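Local coordinates for racemase, putative (Roseobacter denitrificans, PDB 3TCS), which binds magnesium and probably acts as an enolase-superfamily enzyme of the mandelate racemase type, with its exact reaction and substrate not established, at residues B[60-69]-B[99-107]. Sequence-based numbering, arbitrary orientation.
Sequences ITCTVLHRQV and YLRRAMAGV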
loop_
_atom_site.group_PDB
_atom_site.type_symbol
_atom_site.label_atom_id
_atom_site.label_comp_id
_atom_site.label_asym_id
_atom_site.label_seq_id
_atom_site.Cartn_x
_atom_site.Cartn_y
_atom_site.Cartn_z
ATOM N N ILE B 60 -14.323 -3.788 -2.545
ATOM C CA ILE B 60 -13.587 -2.552 -2.283
ATOM C C ILE B 60 -12.614 -2.306 -3.437
ATOM O O ILE B 60 -12.471 -1.185 -3.925
ATOM C CB ILE B 60 -12.798 -2.637 -0.959
ATOM C CG1 ILE B 60 -13.780 -2.790 0.210
ATOM C CG2 ILE B 60 -11.936 -1.374 -0.775
ATOM C CD1 ILE B 60 -13.126 -2.979 1.578
ATOM N N THR B 61 -11.947 -3.368 -3.873
ATOM C CA THR B 61 -11.003 -3.266 -4.976
ATOM C C THR B 61 -11.700 -2.744 -6.234
ATOM O O THR B 61 -11.152 -1.906 -6.955
ATOM C CB THR B 61 -10.366 -4.638 -5.263
ATOM O OG1 THR B 61 -9.659 -5.083 -4.096
ATOM C CG2 THR B 61 -9.398 -4.552 -6.433
ATOM N N CYS B 62 -12.912 -3.227 -6.496
ATOM C CA CYS B 62 -13.633 -2.777 -7.685
ATOM C C CYS B 62 -14.018 -1.306 -7.571
ATOM O O CYS B 62 -14.045 -0.586 -8.567
ATOM C CB CYS B 62 -14.862 -3.655 -7.929
ATOM S SG CYS B 62 -14.424 -5.304 -8.576
ATOM N N THR B 63 -14.308 -0.857 -6.355
ATOM C CA THR B 63 -14.635 0.548 -6.147
ATOM C C THR B 63 -13.382 1.365 -6.468
ATOM O O THR B 63 -13.445 2.403 -7.133
ATOM C CB THR B 63 -15.070 0.806 -4.687
ATOM O OG1 THR B 63 -16.328 0.158 -4.452
ATOM C CG2 THR B 63 -15.215 2.311 -4.422
ATOM N N VAL B 64 -12.237 0.882 -5.998
ATOM C CA VAL B 64 -10.967 1.557 -6.246
ATOM C C VAL B 64 -10.654 1.563 -7.741
ATOM O O VAL B 64 -10.140 2.547 -8.281
ATOM C CB VAL B 64 -9.808 0.862 -5.475
ATOM C CG1 VAL B 64 -8.455 1.385 -5.949
ATOM C CG2 VAL B 64 -9.966 1.117 -3.984
ATOM N N LEU B 65 -10.977 0.466 -8.417
ATOM C CA LEU B 65 -10.711 0.371 -9.848
ATOM C C LEU B 65 -11.404 1.485 -10.631
ATOM O O LEU B 65 -10.785 2.148 -11.465
ATOM C CB LEU B 65 -11.159 -0.997 -10.379
ATOM C CG LEU B 65 -10.785 -1.363 -11.824
ATOM C CD1 LEU B 65 -10.853 -2.877 -11.997
ATOM C CD2 LEU B 65 -11.715 -0.665 -12.816
ATOM N N HIS B 66 -12.686 1.701 -10.367
ATOM C CA HIS B 66 -13.427 2.736 -11.085
ATOM C C HIS B 66 -13.050 4.145 -10.650
ATOM O O HIS B 66 -13.066 5.084 -11.448
ATOM C CB HIS B 66 -14.925 2.523 -10.896
ATOM C CG HIS B 66 -15.447 1.305 -11.594
ATOM N ND1 HIS B 66 -15.652 1.260 -12.954
ATOM C CD2 HIS B 66 -15.770 0.077 -11.122
ATOM C CE1 HIS B 66 -16.079 0.055 -13.294
ATOM N NE2 HIS B 66 -16.159 -0.681 -12.200
ATOM N N ARG B 67 -12.701 4.287 -9.380
ATOM C CA ARG B 67 -12.340 5.587 -8.838
ATOM C C ARG B 67 -10.924 6.017 -9.199
ATOM O O ARG B 67 -10.682 7.188 -9.511
ATOM C CB ARG B 67 -12.470 5.561 -7.314
ATOM C CG ARG B 67 -12.264 6.909 -6.619
ATOM C CD ARG B 67 -13.491 7.797 -6.785
ATOM N NE ARG B 67 -14.655 7.219 -6.121
ATOM C CZ ARG B 67 -14.887 7.293 -4.814
ATOM N NH1 ARG B 67 -14.039 7.933 -4.020
ATOM N NH2 ARG B 67 -15.962 6.715 -4.296
ATOM N N GLN B 68 -9.992 5.070 -9.185
ATOM C CA GLN B 68 -8.595 5.410 -9.415
ATOM C C GLN B 68 -7.836 4.777 -10.568
ATOM O O GLN B 68 -6.690 5.145 -10.818
ATOM C CB GLN B 68 -7.831 5.161 -8.115
ATOM C CG GLN B 68 -8.339 6.010 -6.956
ATOM C CD GLN B 68 -7.783 5.563 -5.618
ATOM O OE1 GLN B 68 -8.328 4.668 -4.977
ATOM N NE2 GLN B 68 -6.686 6.175 -5.200
ATOM N N VAL B 69 -8.438 3.821 -11.265
ATOM C CA VAL B 69 -7.736 3.201 -12.384
ATOM C C VAL B 69 -8.388 3.531 -13.725
ATOM O O VAL B 69 -7.734 4.044 -14.637
ATOM C CB VAL B 69 -7.667 1.667 -12.222
ATOM C CG1 VAL B 69 -6.870 1.058 -13.372
ATOM C CG2 VAL B 69 -7.016 1.317 -10.893
ATOM N N TYR B 99 -4.335 -2.071 -2.631
ATOM C CA TYR B 99 -5.589 -1.855 -3.348
ATOM C C TYR B 99 -5.478 -1.347 -4.779
ATOM O O TYR B 99 -6.144 -1.882 -5.665
ATOM C CB TYR B 99 -6.541 -0.972 -2.528
ATOM C CG TYR B 99 -7.381 -1.768 -1.549
ATOM C CD1 TYR B 99 -8.294 -2.726 -2.000
ATOM C CD2 TYR B 99 -7.248 -1.584 -0.172
ATOM C CE1 TYR B 99 -9.056 -3.482 -1.103
ATOM C CE2 TYR B 99 -8.001 -2.332 0.734
ATOM C CZ TYR B 99 -8.903 -3.278 0.263
ATOM O OH TYR B 99 -9.643 -4.015 1.158
ATOM N N LEU B 100 -4.646 -0.341 -5.031
ATOM C CA LEU B 100 -4.517 0.154 -6.402
ATOM C C LEU B 100 -3.994 -0.941 -7.338
ATOM O O LEU B 100 -4.459 -1.067 -8.471
ATOM C CB LEU B 100 -3.578 1.366 -6.473
ATOM C CG LEU B 100 -3.490 2.042 -7.851
ATOM C CD1 LEU B 100 -4.749 2.852 -8.105
ATOM C CD2 LEU B 100 -2.257 2.940 -7.922
ATOM N N ARG B 101 -3.028 -1.732 -6.870
ATOM C CA ARG B 101 -2.464 -2.796 -7.699
ATOM C C ARG B 101 -3.459 -3.926 -7.902
ATOM O O ARG B 101 -3.522 -4.511 -8.980
ATOM C CB ARG B 101 -1.178 -3.359 -7.086
ATOM C CG ARG B 101 0.053 -2.513 -7.341
ATOM C CD ARG B 101 -0.005 -1.262 -6.528
ATOM N NE ARG B 101 1.085 -0.337 -6.810
ATOM C CZ ARG B 101 1.124 0.893 -6.318
ATOM N NH1 ARG B 101 0.139 1.305 -5.532
ATOM N NH2 ARG B 101 2.122 1.711 -6.623
ATOM N N ARG B 102 -4.220 -4.245 -6.862
ATOM C CA ARG B 102 -5.229 -5.301 -6.960
ATOM C C ARG B 102 -6.240 -4.933 -8.040
ATOM O O ARG B 102 -6.738 -5.799 -8.764
ATOM C CB ARG B 102 -5.975 -5.460 -5.633
ATOM C CG ARG B 102 -5.172 -6.094 -4.513
ATOM C CD ARG B 102 -5.953 -6.039 -3.202
ATOM N NE ARG B 102 -5.212 -6.665 -2.110
ATOM C CZ ARG B 102 -5.537 -7.824 -1.546
ATOM N NH1 ARG B 102 -6.603 -8.503 -1.963
ATOM N NH2 ARG B 102 -4.787 -8.308 -0.566
ATOM N N ALA B 103 -6.541 -3.640 -8.134
ATOM C CA ALA B 103 -7.504 -3.129 -9.111
ATOM C C ALA B 103 -6.893 -3.110 -10.509
ATOM O O ALA B 103 -7.516 -3.550 -11.479
ATOM C CB ALA B 103 -7.955 -1.719 -8.714
ATOM N N MET B 104 -5.673 -2.592 -10.608
ATOM C CA MET B 104 -4.970 -2.537 -11.883
ATOM C C MET B 104 -4.853 -3.934 -12.487
ATOM O O MET B 104 -4.949 -4.102 -13.705
ATOM C CB MET B 104 -3.561 -1.973 -11.694
ATOM C CG MET B 104 -3.507 -0.505 -11.305
ATOM S SD MET B 104 -1.847 -0.032 -10.751
ATOM C CE MET B 104 -0.853 -0.569 -12.134
ATOM N N ALA B 105 -4.633 -4.928 -11.630
ATOM C CA ALA B 105 -4.478 -6.305 -12.089
ATOM C C ALA B 105 -5.689 -6.786 -12.881
ATOM O O ALA B 105 -5.555 -7.569 -13.821
ATOM C CB ALA B 105 -4.230 -7.230 -10.897
ATOM N N GLY B 106 -6.868 -6.318 -12.490
ATOM C CA GLY B 106 -8.085 -6.721 -13.172
ATOM C C GLY B 106 -8.168 -6.177 -14.585
ATOM O O GLY B 106 -8.613 -6.869 -15.505
ATOM N N VAL B 107 -7.748 -4.929 -14.771
ATOM C CA VAL B 107 -7.794 -4.349 -16.107
ATOM C C VAL B 107 -6.697 -4.979 -16.962
ATOM O O VAL B 107 -6.911 -5.291 -18.133
ATOM C CB VAL B 107 -7.608 -2.819 -16.067
ATOM C CG1 VAL B 107 -7.690 -2.254 -17.486
ATOM C CG2 VAL B 107 -8.683 -2.187 -15.186
HETATM O O HOH W 1 -9.073 -7.675 -3.648
#
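Ala103 packs its CB against the backbone of Leu65, 3.6 Å from Leu65 CA, as a knob among Thr61, Val64, Leu65 and Val69. So small a knob is consistent with the axes of segments 60-69 and 99-107 approaching to 8.3 Å, crossing at -80°. The reciprocal knob is Val69, whose CG2 lies 3.9 Å from Leu100 CD1 in the hole formed with Ala103, Met104 and Val107. Leu65, with CG anti to its nitrogen (chi1 -172°), brings CD1 to 3.4 Å from Ala103 O and against Val107 CG2.

Toward Ile60 the contact is looser and partly polar, though still buried, with one water bridging the helices. Ile60 CG2 makes a CH-pi contact over one face of the Tyr99 ring, 4.0 Å from its centroid, while Thr61 OG1 meets the ring edge in plane. Thr61 OG1 binds the water at 2.7 Å, and Arg102 NH1 donates to it, while Arg102 NE is hydrogen-bonded to Ser98 OG. Phe95 of the second subunit makes a cation-pi contact with Arg102 and meets the Tyr99 ring with planes about 35° apart; Gln68 OE1 hydrogen-bonds Tyr99 OH of that subunit. Replacing Tyr99 with alanine would probably leave Ile60 without its aromatic face and the glutamine across the dimer without its hydroxyl mate. Apolar interlocking thus joins two N-terminal-domain helices, whereas the water-bridged end ties their packing to the dimer interface.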